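Local coordinates for putative flagellar hook-associated protein (Vibrio parahaemolyticus, PDB 3PWX), which probably serves as a structural component of the bacterial flagellum, a flagellin-family protein thought to be associated with the hook, at residues 36-41 and 199-204; 44-49 and 86-91; 117-122 and 141-146. All coordinates share one frame; numbering follows the deposited sequence.

Contact 1. Residues 36-41 and 199-204; sequences TLSSQE and GRHNNL
His201 NE2 donates a hydrogen bond of 3.0 Å to Glu41 OE1, tying together the two long helices, 7-61 and 172-223, that run antiparallel in the helical bundle of this flagellin-family protein. The acceptor lies almost in the imidazole plane, while the N-H meets the syn side of OE1 24° out of the carboxylate plane; at an N-H...O angle of 144° the bond is bent. With CG of His201 anti to its carbonyl carbon, the ring is carried out toward helix 7-61. The segment axes are 11.0 Å apart and run at 164°, a spacing bridged by side chains from both helices. Leu37 packs beside the polar pair: its CB is 4.0 Å from His201 CE1, and its CD1 lies over one face of the ring. Ser38 OG sits at the ring edge, but its hydrogen bond goes back to Lys34 O on its own helix. Leu37 CD1 is 3.8 Å from Arg200 CB, and Leu37 CD2 comes to the edge of the guanidinium, near its plane. That group salt-bridges Glu196 and hydrogen-bonds Asn139 O. Leu204, which also packs on Ile30 and Leu33, meets Leu37 tip to tip, with CD1 to CD1 at 4.0 Å.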
ATOM      1  N   THR A  36      -3.101   4.460 -14.696  1.00 57.89           N
ATOM      2  CA  THR A  36      -2.151   3.403 -14.954  1.00 55.66           C
ATOM      3  C   THR A  36      -2.882   2.112 -14.744  1.00 53.58           C
ATOM      4  O   THR A  36      -2.641   1.138 -15.452  1.00 54.44           O
ATOM      5  CB  THR A  36      -1.094   3.541 -13.887  1.00 55.53           C
ATOM      6  OG1 THR A  36      -0.410   4.768 -14.136  1.00 58.83           O
ATOM      7  CG2 THR A  36      -0.118   2.400 -13.898  1.00 57.38           C
ATOM      8  N   LEU A  37      -3.819   2.092 -13.801  1.00 52.69           N
ATOM      9  CA  LEU A  37      -4.502   0.861 -13.537  1.00 52.47           C
ATOM     10  C   LEU A  37      -5.420   0.580 -14.681  1.00 52.90           C
ATOM     11  O   LEU A  37      -5.425  -0.556 -15.136  1.00 52.78           O
ATOM     12  CB  LEU A  37      -5.254   0.878 -12.209  1.00 52.42           C
ATOM     13  CG  LEU A  37      -4.475   0.875 -10.901  1.00 52.14           C
ATOM     14  CD1 LEU A  37      -5.483   0.936  -9.749  1.00 52.39           C
ATOM     15  CD2 LEU A  37      -3.605  -0.351 -10.801  1.00 51.81           C
ATOM     16  N   SER A  38      -6.166   1.569 -15.187  1.00 53.50           N
ATOM     17  CA  SER A  38      -7.102   1.353 -16.308  1.00 54.16           C
ATOM     18  C   SER A  38      -6.308   0.843 -17.478  1.00 54.27           C
ATOM     19  O   SER A  38      -6.728  -0.068 -18.189  1.00 54.48           O
ATOM     20  CB  SER A  38      -7.726   2.627 -16.799  1.00 54.99           C
ATOM     21  OG  SER A  38      -8.471   3.194 -15.797  1.00 56.89           O
ATOM     22  N   SER A  39      -5.148   1.462 -17.692  1.00 54.57           N
ATOM     23  CA  SER A  39      -4.258   0.988 -18.743  1.00 55.51           C
ATOM     24  C   SER A  39      -3.911  -0.517 -18.702  1.00 54.74           C
ATOM     25  O   SER A  39      -3.888  -1.164 -19.751  1.00 56.68           O
ATOM     26  CB  SER A  39      -3.022   1.866 -18.839  1.00 54.85           C
ATOM     27  OG  SER A  39      -2.326   1.486 -20.018  1.00 59.38           O
ATOM     28  N   GLN A  40      -3.649  -1.081 -17.521  1.00 53.71           N
ATOM     29  CA  GLN A  40      -3.447  -2.542 -17.382  1.00 52.81           C
ATOM     30  C   GLN A  40      -4.692  -3.383 -17.665  1.00 52.95           C
ATOM     31  O   GLN A  40      -4.590  -4.515 -18.132  1.00 52.93           O
ATOM     32  CB  GLN A  40      -3.024  -2.886 -15.981  1.00 52.20           C
ATOM     33  CG  GLN A  40      -1.624  -2.447 -15.647  1.00 54.02           C
ATOM     34  CD  GLN A  40      -1.338  -2.461 -14.155  1.00 56.00           C
ATOM     35  OE1 GLN A  40      -0.717  -1.532 -13.632  1.00 62.02           O
ATOM     36  NE2 GLN A  40      -1.812  -3.493 -13.451  1.00 56.33           N
ATOM     37  N   GLU A  41      -5.839  -2.827 -17.333  1.00 53.19           N
ATOM     38  CA  GLU A  41      -7.123  -3.459 -17.485  1.00 54.26           C
ATOM     39  C   GLU A  41      -7.429  -3.634 -18.952  1.00 55.40           C
ATOM     40  O   GLU A  41      -7.952  -4.682 -19.355  1.00 55.56           O
ATOM     41  CB  GLU A  41      -8.210  -2.569 -16.897  1.00 55.73           C
ATOM     42  CG  GLU A  41      -8.828  -3.001 -15.562  1.00 59.79           C
ATOM     43  CD  GLU A  41      -9.651  -1.852 -14.848  1.00 65.04           C
ATOM     44  OE1 GLU A  41      -9.143  -0.709 -14.641  1.00 66.32           O
ATOM     45  OE2 GLU A  41     -10.803  -2.117 -14.465  1.00 68.31           O
ATOM     46  N   GLY A 199     -11.108  -3.598  -7.266  1.00 55.09           N
ATOM     47  CA  GLY A 199     -11.005  -3.345  -5.839  1.00 55.54           C
ATOM     48  C   GLY A 199      -9.986  -2.244  -5.539  1.00 55.02           C
ATOM     49  O   GLY A 199     -10.216  -1.399  -4.658  1.00 55.51           O
ATOM     50  N   ARG A 200      -8.852  -2.226  -6.243  1.00 54.17           N
ATOM     51  CA  ARG A 200      -7.929  -1.086  -6.105  1.00 53.79           C
ATOM     52  C   ARG A 200      -8.582   0.258  -6.428  1.00 54.03           C
ATOM     53  O   ARG A 200      -8.616   1.157  -5.593  1.00 54.36           O
ATOM     54  CB  ARG A 200      -6.650  -1.304  -6.889  1.00 53.05           C
ATOM     55  CG  ARG A 200      -5.688  -2.232  -6.096  1.00 53.70           C
ATOM     56  CD  ARG A 200      -4.440  -2.521  -6.944  1.00 54.18           C
ATOM     57  NE  ARG A 200      -3.752  -3.721  -6.513  1.00 53.02           N
ATOM     58  CZ  ARG A 200      -2.727  -4.240  -7.178  1.00 54.22           C
ATOM     59  NH1 ARG A 200      -2.289  -3.657  -8.300  1.00 51.77           N
ATOM     60  NH2 ARG A 200      -2.135  -5.347  -6.726  1.00 55.59           N
ATOM     61  N   HIS A 201      -9.175   0.361  -7.614  1.00 54.03           N
ATOM     62  CA  HIS A 201     -10.026   1.543  -7.945  1.00 54.54           C
ATOM     63  C   HIS A 201     -10.962   2.033  -6.847  1.00 55.37           C
ATOM     64  O   HIS A 201     -11.033   3.230  -6.616  1.00 55.62           O
ATOM     65  CB  HIS A 201     -10.884   1.273  -9.170  1.00 54.84           C
ATOM     66  CG  HIS A 201     -10.154   1.450 -10.457  1.00 54.39           C
ATOM     67  ND1 HIS A 201      -9.452   2.598 -10.764  1.00 54.24           N
ATOM     68  CD2 HIS A 201     -10.063   0.645 -11.549  1.00 54.23           C
ATOM     69  CE1 HIS A 201      -8.929   2.479 -11.974  1.00 54.06           C
ATOM     70  NE2 HIS A 201      -9.302   1.311 -12.476  1.00 54.05           N
ATOM     71  N   ASN A 202     -11.719   1.112  -6.243  1.00 55.92           N
ATOM     72  CA  ASN A 202     -12.603   1.465  -5.146  1.00 58.35           C
ATOM     73  C   ASN A 202     -11.909   2.003  -3.891  1.00 57.61           C
ATOM     74  O   ASN A 202     -12.360   2.957  -3.267  1.00 59.51           O
ATOM     75  CB  ASN A 202     -13.538   0.293  -4.831  1.00 59.80           C
ATOM     76  CG  ASN A 202     -14.484   0.009  -5.990  1.00 64.20           C
ATOM     77  OD1 ASN A 202     -14.737   0.899  -6.815  1.00 67.27           O
ATOM     78  ND2 ASN A 202     -14.981  -1.225  -6.086  1.00 66.46           N
ATOM     79  N   ASN A 203     -10.802   1.393  -3.527  1.00 56.39           N
ATOM     80  CA  ASN A 203     -10.130   1.807  -2.356  1.00 56.58           C
ATOM     81  C   ASN A 203      -9.487   3.192  -2.586  1.00 56.16           C
ATOM     82  O   ASN A 203      -9.584   4.100  -1.702  1.00 56.87           O
ATOM     83  CB  ASN A 203      -9.192   0.694  -1.918  1.00 56.32           C
ATOM     84  CG  ASN A 203      -9.896  -0.323  -1.023  1.00 57.31           C
ATOM     85  OD1 ASN A 203     -10.800   0.038  -0.231  1.00 61.37           O
ATOM     86  ND2 ASN A 203      -9.468  -1.560  -1.081  1.00 57.14           N
ATOM     87  N   LEU A 204      -8.941   3.409  -3.788  1.00 55.34           N
ATOM     88  CA  LEU A 204      -8.473   4.731  -4.159  1.00 55.11           C
ATOM     89  C   LEU A 204      -9.606   5.754  -3.979  1.00 57.06           C
ATOM     90  O   LEU A 204      -9.464   6.811  -3.307  1.00 57.92           O
ATOM     91  CB  LEU A 204      -7.949   4.760  -5.580  1.00 54.45           C
ATOM     92  CG  LEU A 204      -6.667   3.975  -5.800  1.00 53.76           C
ATOM     93  CD1 LEU A 204      -6.315   3.977  -7.248  1.00 53.35           C
ATOM     94  CD2 LEU A 204      -5.518   4.591  -4.968  1.00 53.69           C
TER

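Contact 2. Residues 44-49 and 86-91; sequences LDSVSE and ESSFNA. Unlike the reference sequence in segment 44-49: Ser48 (reference Asn).
Val47 and Ser88 mark the closest backbone approach, their CA atoms 6.4 Å apart, where helix 7-61 passes the C-terminal end of helix 71-89. The spacing is consistent with the small side chain of Ser88, and Val47 CG2 comes to 3.4 Å from Ser88 CB. Phe89 meets the same valine: CG2 lies over one face of the ring, while Val47 CG1 approaches Phe89 CE2 at 3.8 Å. Valine and phenylalanine cross at about a right angle, and a chi1 of 171° sets CG1 anti to the backbone N and CG2 beside it, turning both toward the ring. Leu44, one turn earlier on the helix, adds CD2 at 4.2 Å from Phe89 CE1, meeting the ring obliquely. The OG atoms of Ser46 and Ser88 are 3.6 Å apart at the margin of this apolar patch; Ser88 OG has its hydrogen bond with Ser84 O. Helix 172-223 covers the neighbouring surface of helix 7-61, with Met194 against Leu44 and Val190 against Val47, and Ala142 and Ile145 pack on Phe89. Both segments belong to the flagellin N-terminal helical region, and the contact forms part of the antiparallel helical bundle that helix 172-223 completes.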
ATOM      1  N   LEU A  44      -5.348  -6.487 -20.059  1.00 53.66           N
ATOM      2  CA  LEU A  44      -5.888  -7.726 -19.565  1.00 53.39           C
ATOM      3  C   LEU A  44      -7.199  -8.097 -20.245  1.00 54.04           C
ATOM      4  O   LEU A  44      -7.365  -9.252 -20.602  1.00 54.14           O
ATOM      5  CB  LEU A  44      -5.979  -7.805 -18.084  1.00 52.83           C
ATOM      6  CG  LEU A  44      -4.604  -7.793 -17.393  1.00 52.31           C
ATOM      7  CD1 LEU A  44      -4.824  -7.642 -15.895  1.00 51.99           C
ATOM      8  CD2 LEU A  44      -3.755  -9.034 -17.756  1.00 52.24           C
ATOM      9  N   ASP A  45      -8.074  -7.122 -20.491  1.00 54.59           N
ATOM     10  CA  ASP A  45      -9.296  -7.359 -21.211  1.00 55.45           C
ATOM     11  C   ASP A  45      -8.997  -8.044 -22.534  1.00 55.98           C
ATOM     12  O   ASP A  45      -9.577  -9.090 -22.849  1.00 56.27           O
ATOM     13  CB  ASP A  45     -10.068  -6.074 -21.460  1.00 56.96           C
ATOM     14  CG  ASP A  45     -11.505  -6.357 -21.830  1.00 64.28           C
ATOM     15  OD1 ASP A  45     -12.212  -7.050 -21.060  1.00 69.57           O
ATOM     16  OD2 ASP A  45     -11.934  -5.942 -22.927  1.00 75.44           O
ATOM     17  N   SER A  46      -8.044  -7.490 -23.269  1.00 56.18           N
ATOM     18  CA  SER A  46      -7.623  -8.061 -24.561  1.00 56.85           C
ATOM     19  C   SER A  46      -7.015  -9.468 -24.462  1.00 56.33           C
ATOM     20  O   SER A  46      -7.320 -10.306 -25.309  1.00 56.92           O
ATOM     21  CB  SER A  46      -6.665  -7.102 -25.268  1.00 57.34           C
ATOM     22  OG  SER A  46      -5.973  -7.742 -26.309  1.00 57.90           O
ATOM     23  N   VAL A  47      -6.174  -9.724 -23.439  1.00 55.35           N
ATOM     24  CA  VAL A  47      -5.670 -11.066 -23.145  1.00 54.89           C
ATOM     25  C   VAL A  47      -6.855 -11.974 -22.917  1.00 54.99           C
ATOM     26  O   VAL A  47      -6.845 -13.064 -23.408  1.00 55.21           O
ATOM     27  CB  VAL A  47      -4.725 -11.126 -21.901  1.00 54.00           C
ATOM     28  CG1 VAL A  47      -4.403 -12.567 -21.503  1.00 53.69           C
ATOM     29  CG2 VAL A  47      -3.416 -10.377 -22.161  1.00 54.04           C
ATOM     30  N   SER A  48      -7.917 -11.533 -22.241  1.00 54.98           N
ATOM     31  CA  SER A  48      -9.032 -12.441 -22.016  1.00 55.26           C
ATOM     32  C   SER A  48      -9.881 -12.746 -23.255  1.00 56.97           C
ATOM     33  O   SER A  48     -10.364 -13.886 -23.387  1.00 57.45           O
ATOM     34  CB  SER A  48      -9.915 -11.968 -20.905  1.00 55.16           C
ATOM     35  OG  SER A  48     -10.776 -10.999 -21.425  1.00 59.17           O
ATOM     36  N   GLU A  49     -10.079 -11.755 -24.137  1.00 59.06           N
ATOM     37  CA  GLU A  49     -10.696 -12.000 -25.489  1.00 61.66           C
ATOM     38  C   GLU A  49      -9.917 -12.988 -26.315  1.00 60.99           C
ATOM     39  O   GLU A  49     -10.492 -13.889 -26.949  1.00 62.50           O
ATOM     40  CB  GLU A  49     -10.867 -10.717 -26.294  1.00 63.62           C
ATOM     41  CG  GLU A  49     -12.198  -9.980 -25.974  1.00 70.00           C
ATOM     42  CD  GLU A  49     -12.101  -8.477 -26.243  1.00 77.28           C
ATOM     43  OE1 GLU A  49     -11.071  -7.876 -25.835  1.00 81.49           O
ATOM     44  OE2 GLU A  49     -13.052  -7.889 -26.840  1.00 80.73           O
ATOM     45  N   GLU A  86       0.969 -12.619 -26.279  1.00 56.93           N
ATOM     46  CA  GLU A  86       2.345 -12.263 -26.000  1.00 57.07           C
ATOM     47  C   GLU A  86       2.542 -10.761 -26.047  1.00 57.35           C
ATOM     48  O   GLU A  86       3.173 -10.215 -25.164  1.00 56.90           O
ATOM     49  CB  GLU A  86       3.286 -12.926 -26.980  1.00 58.97           C
ATOM     50  CG  GLU A  86       4.712 -12.321 -26.964  1.00 60.85           C
ATOM     51  CD  GLU A  86       5.639 -13.126 -27.824  1.00 65.69           C
ATOM     52  OE1 GLU A  86       6.582 -13.747 -27.264  1.00 64.00           O
ATOM     53  OE2 GLU A  86       5.364 -13.194 -29.057  1.00 69.67           O
ATOM     54  N   SER A  87       1.961 -10.102 -27.051  1.00 58.19           N
ATOM     55  CA  SER A  87       1.996  -8.630 -27.160  1.00 59.16           C
ATOM     56  C   SER A  87       1.395  -7.841 -26.014  1.00 57.68           C
ATOM     57  O   SER A  87       1.861  -6.730 -25.703  1.00 58.11           O
ATOM     58  CB  SER A  87       1.233  -8.171 -28.395  1.00 59.95           C
ATOM     59  OG  SER A  87       2.140  -8.118 -29.453  1.00 66.10           O
ATOM     60  N   SER A  88       0.280  -8.349 -25.483  1.00 56.79           N
ATOM     61  CA  SER A  88      -0.383  -7.682 -24.402  1.00 55.96           C
ATOM     62  C   SER A  88       0.469  -7.809 -23.165  1.00 55.13           C
ATOM     63  O   SER A  88       0.638  -6.843 -22.461  1.00 54.84           O
ATOM     64  CB  SER A  88      -1.782  -8.238 -24.197  1.00 55.61           C
ATOM     65  OG  SER A  88      -2.556  -8.056 -25.398  1.00 56.61           O
ATOM     66  N   PHE A  89       1.079  -8.953 -22.904  1.00 54.88           N
ATOM     67  CA  PHE A  89       1.866  -9.031 -21.651  1.00 54.26           C
ATOM     68  C   PHE A  89       3.192  -8.280 -21.720  1.00 54.75           C
ATOM     69  O   PHE A  89       3.846  -8.115 -20.690  1.00 54.40           O
ATOM     70  CB  PHE A  89       2.143 -10.466 -21.245  1.00 54.00           C
ATOM     71  CG  PHE A  89       1.054 -11.082 -20.509  1.00 53.38           C
ATOM     72  CD1 PHE A  89       0.754 -10.659 -19.226  1.00 52.79           C
ATOM     73  CD2 PHE A  89       0.299 -12.087 -21.097  1.00 53.51           C
ATOM     74  CE1 PHE A  89      -0.290 -11.229 -18.517  1.00 52.42           C
ATOM     75  CE2 PHE A  89      -0.757 -12.670 -20.397  1.00 53.08           C
ATOM     76  CZ  PHE A  89      -1.050 -12.253 -19.103  1.00 52.57           C
ATOM     77  N   ASN A  90       3.564  -7.847 -22.930  1.00 55.72           N
ATOM     78  CA  ASN A  90       4.795  -7.126 -23.244  1.00 56.53           C
ATOM     79  C   ASN A  90       4.504  -5.663 -23.571  1.00 56.95           C
ATOM     80  O   ASN A  90       5.351  -4.953 -24.085  1.00 57.90           O
ATOM     81  CB  ASN A  90       5.512  -7.786 -24.420  1.00 57.63           C
ATOM     82  CG  ASN A  90       6.391  -8.956 -23.989  1.00 57.53           C
ATOM     83  OD1 ASN A  90       6.675  -9.144 -22.785  1.00 56.80           O
ATOM     84  ND2 ASN A  90       6.806  -9.747 -24.945  1.00 58.39           N
ATOM     85  N   ALA A  91       3.290  -5.230 -23.236  1.00 56.36           N
ATOM     86  CA  ALA A  91       2.884  -3.839 -23.347  1.00 56.69           C
ATOM     87  C   ALA A  91       3.876  -2.933 -22.643  1.00 57.66           C
ATOM     88  O   ALA A  91       4.444  -3.309 -21.610  1.00 57.24           O
ATOM     89  CB  ALA A  91       1.506  -3.659 -22.733  1.00 55.90           C
TER

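Contact 3. Residues 117-122 and 141-146; sequences YVVEGN and TAQEIL
A short helix, 142-145, with an N-cap threonine packs here against the end of the small two-stranded antiparallel sheet formed by 110-111 and 118-119. Thr141 OG1 accepts from Glu144 N at 3.0 Å, with an N-H...O angle of 156°, and so occupies one of the amides at the first turn that lack a partner from a preceding turn. Its chi1 of 76° puts the hydroxyl between the backbone N and the carbonyl carbon, from where it can fold back over the helix start. Another of these amides, Gln143 N, is satisfied across the contact by a water, which accepts from it at 2.9 Å and donates to Asn122 O at 2.6 Å. Asn122 O also rests against the cap residue, 3.6 Å from Thr141 CB. The CA atoms of Asn122 and Gln143 are only 6.0 Å apart, yet the Asn122 side chain starts off away from the helix, and its ND2 is hydrogen-bonded to Thr103 OG1. The Gln143 chain reaches across toward the 119-122 backbone, its CD 3.7 Å from Gly121 O, and its CB touches Val119 CG1 at 3.8 Å. On its other branch Val119 reaches Leu146, CG2 to CD1 at 4.0 Å. Leu110 of the partner strand touches both of these residues, and Leu146 also packs on Phe89 and on Thr186 of helix 172-223, carrying the contact inward. The whole is a strand-to-loop segment laid over an N-capped helical turn, whose threonine cap serves one first-turn amide and whose water serves another.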
ATOM      1  N   TYR A 117       8.212 -20.224 -24.743  1.00 64.43           N
ATOM      2  CA  TYR A 117       7.985 -18.954 -24.013  1.00 61.72           C
ATOM      3  C   TYR A 117       8.543 -19.041 -22.617  1.00 60.15           C
ATOM      4  O   TYR A 117       8.256 -19.978 -21.876  1.00 59.83           O
ATOM      5  CB  TYR A 117       6.524 -18.523 -24.017  1.00 60.39           C
ATOM      6  CG  TYR A 117       5.982 -18.278 -25.405  1.00 62.00           C
ATOM      7  CD1 TYR A 117       6.174 -17.050 -26.038  1.00 61.97           C
ATOM      8  CD2 TYR A 117       5.278 -19.289 -26.093  1.00 63.28           C
ATOM      9  CE1 TYR A 117       5.665 -16.819 -27.307  1.00 64.01           C
ATOM     10  CE2 TYR A 117       4.760 -19.075 -27.380  1.00 64.97           C
ATOM     11  CZ  TYR A 117       4.962 -17.832 -27.983  1.00 66.31           C
ATOM     12  OH  TYR A 117       4.468 -17.579 -29.247  1.00 68.40           O
ATOM     13  N   VAL A 118       9.394 -18.086 -22.290  1.00 59.69           N
ATOM     14  CA  VAL A 118       9.977 -18.002 -20.954  1.00 59.75           C
ATOM     15  C   VAL A 118       9.525 -16.671 -20.270  1.00 59.09           C
ATOM     16  O   VAL A 118       9.595 -15.586 -20.869  1.00 59.39           O
ATOM     17  CB  VAL A 118      11.540 -18.127 -20.975  1.00 61.58           C
ATOM     18  CG1 VAL A 118      12.169 -17.462 -19.706  1.00 60.57           C
ATOM     19  CG2 VAL A 118      11.976 -19.575 -21.116  1.00 60.62           C
ATOM     20  N   VAL A 119       9.057 -16.730 -19.029  1.00 58.24           N
ATOM     21  CA  VAL A 119       8.709 -15.466 -18.393  1.00 56.47           C
ATOM     22  C   VAL A 119       9.930 -14.788 -17.867  1.00 57.86           C
ATOM     23  O   VAL A 119      10.553 -15.278 -16.923  1.00 59.21           O
ATOM     24  CB  VAL A 119       7.609 -15.586 -17.334  1.00 55.27           C
ATOM     25  CG1 VAL A 119       7.397 -14.216 -16.716  1.00 54.78           C
ATOM     26  CG2 VAL A 119       6.254 -16.044 -17.983  1.00 54.69           C
ATOM     27  N   GLU A 120      10.316 -13.658 -18.452  1.00 58.27           N
ATOM     28  CA  GLU A 120      11.485 -12.966 -17.865  1.00 59.16           C
ATOM     29  C   GLU A 120      11.167 -11.840 -16.921  1.00 57.48           C
ATOM     30  O   GLU A 120      12.058 -11.381 -16.242  1.00 59.73           O
ATOM     31  CB  GLU A 120      12.453 -12.483 -18.921  1.00 61.20           C
ATOM     32  CG  GLU A 120      13.577 -13.451 -19.183  1.00 66.65           C
ATOM     33  CD  GLU A 120      14.019 -13.355 -20.626  1.00 75.22           C
ATOM     34  OE1 GLU A 120      13.630 -12.339 -21.263  1.00 79.82           O
ATOM     35  OE2 GLU A 120      14.707 -14.281 -21.145  1.00 75.42           O
ATOM     36  N   GLY A 121       9.910 -11.400 -16.846  1.00 56.10           N
ATOM     37  CA  GLY A 121       9.505 -10.440 -15.835  1.00 55.54           C
ATOM     38  C   GLY A 121       9.678 -11.134 -14.503  1.00 55.54           C
ATOM     39  O   GLY A 121       9.728 -12.368 -14.495  1.00 55.74           O
ATOM     40  N   ASN A 122       9.768 -10.375 -13.401  1.00 55.46           N
ATOM     41  CA  ASN A 122       9.737 -10.951 -12.068  1.00 55.56           C
ATOM     42  C   ASN A 122       8.356 -10.617 -11.494  1.00 54.67           C
ATOM     43  O   ASN A 122       7.495 -10.132 -12.230  1.00 54.04           O
ATOM     44  CB  ASN A 122      10.934 -10.458 -11.189  1.00 56.43           C
ATOM     45  CG  ASN A 122      10.848  -8.941 -10.839  1.00 56.18           C
ATOM     46  OD1 ASN A 122       9.758  -8.403 -10.694  1.00 55.35           O
ATOM     47  ND2 ASN A 122      11.966  -8.269 -10.736  1.00 56.98           N
ATOM     48  N   THR A 141       1.617  -8.542 -12.505  1.00 51.70           N
ATOM     49  CA  THR A 141       2.712  -9.179 -13.203  1.00 51.99           C
ATOM     50  C   THR A 141       2.341 -10.356 -14.094  1.00 52.02           C
ATOM     51  O   THR A 141       1.550 -11.211 -13.710  1.00 51.93           O
ATOM     52  CB  THR A 141       3.914  -9.563 -12.299  1.00 52.40           C
ATOM     53  OG1 THR A 141       3.613 -10.735 -11.524  1.00 52.53           O
ATOM     54  CG2 THR A 141       4.300  -8.384 -11.481  1.00 52.46           C
ATOM     55  N   ALA A 142       2.980 -10.400 -15.255  1.00 52.28           N
ATOM     56  CA  ALA A 142       2.851 -11.570 -16.145  1.00 52.46           C
ATOM     57  C   ALA A 142       3.283 -12.798 -15.354  1.00 52.62           C
ATOM     58  O   ALA A 142       2.682 -13.841 -15.418  1.00 52.60           O
ATOM     59  CB  ALA A 142       3.698 -11.393 -17.369  1.00 52.96           C
ATOM     60  N   GLN A 143       4.325 -12.676 -14.559  1.00 52.91           N
ATOM     61  CA  GLN A 143       4.779 -13.865 -13.887  1.00 53.29           C
ATOM     62  C   GLN A 143       3.806 -14.462 -12.901  1.00 53.13           C
ATOM     63  O   GLN A 143       3.749 -15.662 -12.780  1.00 53.42           O
ATOM     64  CB  GLN A 143       6.115 -13.657 -13.215  1.00 53.86           C
ATOM     65  CG  GLN A 143       6.535 -14.863 -12.503  1.00 54.41           C
ATOM     66  CD  GLN A 143       7.986 -14.901 -12.452  1.00 65.04           C
ATOM     67  OE1 GLN A 143       8.628 -15.301 -13.455  1.00 69.49           O
ATOM     68  NE2 GLN A 143       8.565 -14.440 -11.322  1.00 62.96           N
ATOM     69  N   GLU A 144       3.044 -13.649 -12.191  1.00 52.81           N
ATOM     70  CA  GLU A 144       2.011 -14.190 -11.329  1.00 52.83           C
ATOM     71  C   GLU A 144       0.791 -14.655 -12.133  1.00 52.56           C
ATOM     72  O   GLU A 144       0.218 -15.716 -11.830  1.00 52.82           O
ATOM     73  CB  GLU A 144       1.634 -13.166 -10.252  1.00 52.77           C
ATOM     74  CG  GLU A 144       0.397 -13.587  -9.478  1.00 58.23           C
ATOM     75  CD  GLU A 144      -0.030 -12.528  -8.464  1.00 69.34           C
ATOM     76  OE1 GLU A 144       0.824 -11.665  -8.084  1.00 74.91           O
ATOM     77  OE2 GLU A 144      -1.215 -12.572  -8.028  1.00 72.74           O
ATOM     78  N   ILE A 145       0.428 -13.903 -13.175  1.00 52.20           N
ATOM     79  CA  ILE A 145      -0.771 -14.208 -13.990  1.00 52.09           C
ATOM     80  C   ILE A 145      -0.693 -15.464 -14.857  1.00 53.12           C
ATOM     81  O   ILE A 145      -1.692 -16.229 -14.994  1.00 53.40           O
ATOM     82  CB  ILE A 145      -1.232 -12.953 -14.780  1.00 51.85           C
ATOM     83  CG1 ILE A 145      -1.696 -11.861 -13.752  1.00 51.70           C
ATOM     84  CG2 ILE A 145      -2.337 -13.273 -15.662  1.00 51.94           C
ATOM     85  CD1 ILE A 145      -1.812 -10.461 -14.311  1.00 51.56           C
ATOM     86  N   LEU A 146       0.508 -15.706 -15.406  1.00 54.98           N
ATOM     87  CA  LEU A 146       0.779 -16.840 -16.273  1.00 56.66           C
ATOM     88  C   LEU A 146       1.095 -18.129 -15.489  1.00 59.13           C
ATOM     89  O   LEU A 146       1.058 -19.242 -16.055  1.00 61.08           O
ATOM     90  CB  LEU A 146       1.920 -16.497 -17.238  1.00 55.29           C
ATOM     91  CG  LEU A 146       1.495 -15.564 -18.379  1.00 56.17           C
ATOM     92  CD1 LEU A 146       2.599 -15.340 -19.443  1.00 53.52           C
ATOM     93  CD2 LEU A 146       0.238 -16.085 -19.136  1.00 53.70           C
TER
HETATM   94  O   HOH W   1       6.497 -10.774 -14.596  1.00 53.62           O

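Contacts 1 and 2 share helix 7-61: residues 36-41 face helix 172-223 and residues 44-49 face helix 71-89, with centres about 16 Å apart. Contact 3 lies about 12 Å from contact 2, centre to centre, and touches it directly. Phe89 joins them, with CE2 at 3.8 Å from Leu146 CD2 and CD1 at 3.6 Å from Ala142 CB, so the ring that packs on Val47 also packs on the short helix 142-145. Contacts 1 and 3 do not touch; their nearest atoms are about 6 Å apart. Along the chain, contacts 2 and 3 follow one another inside the loop closed by contact 1. All three lie away from His97, which binds magnesium in a structure of this protein.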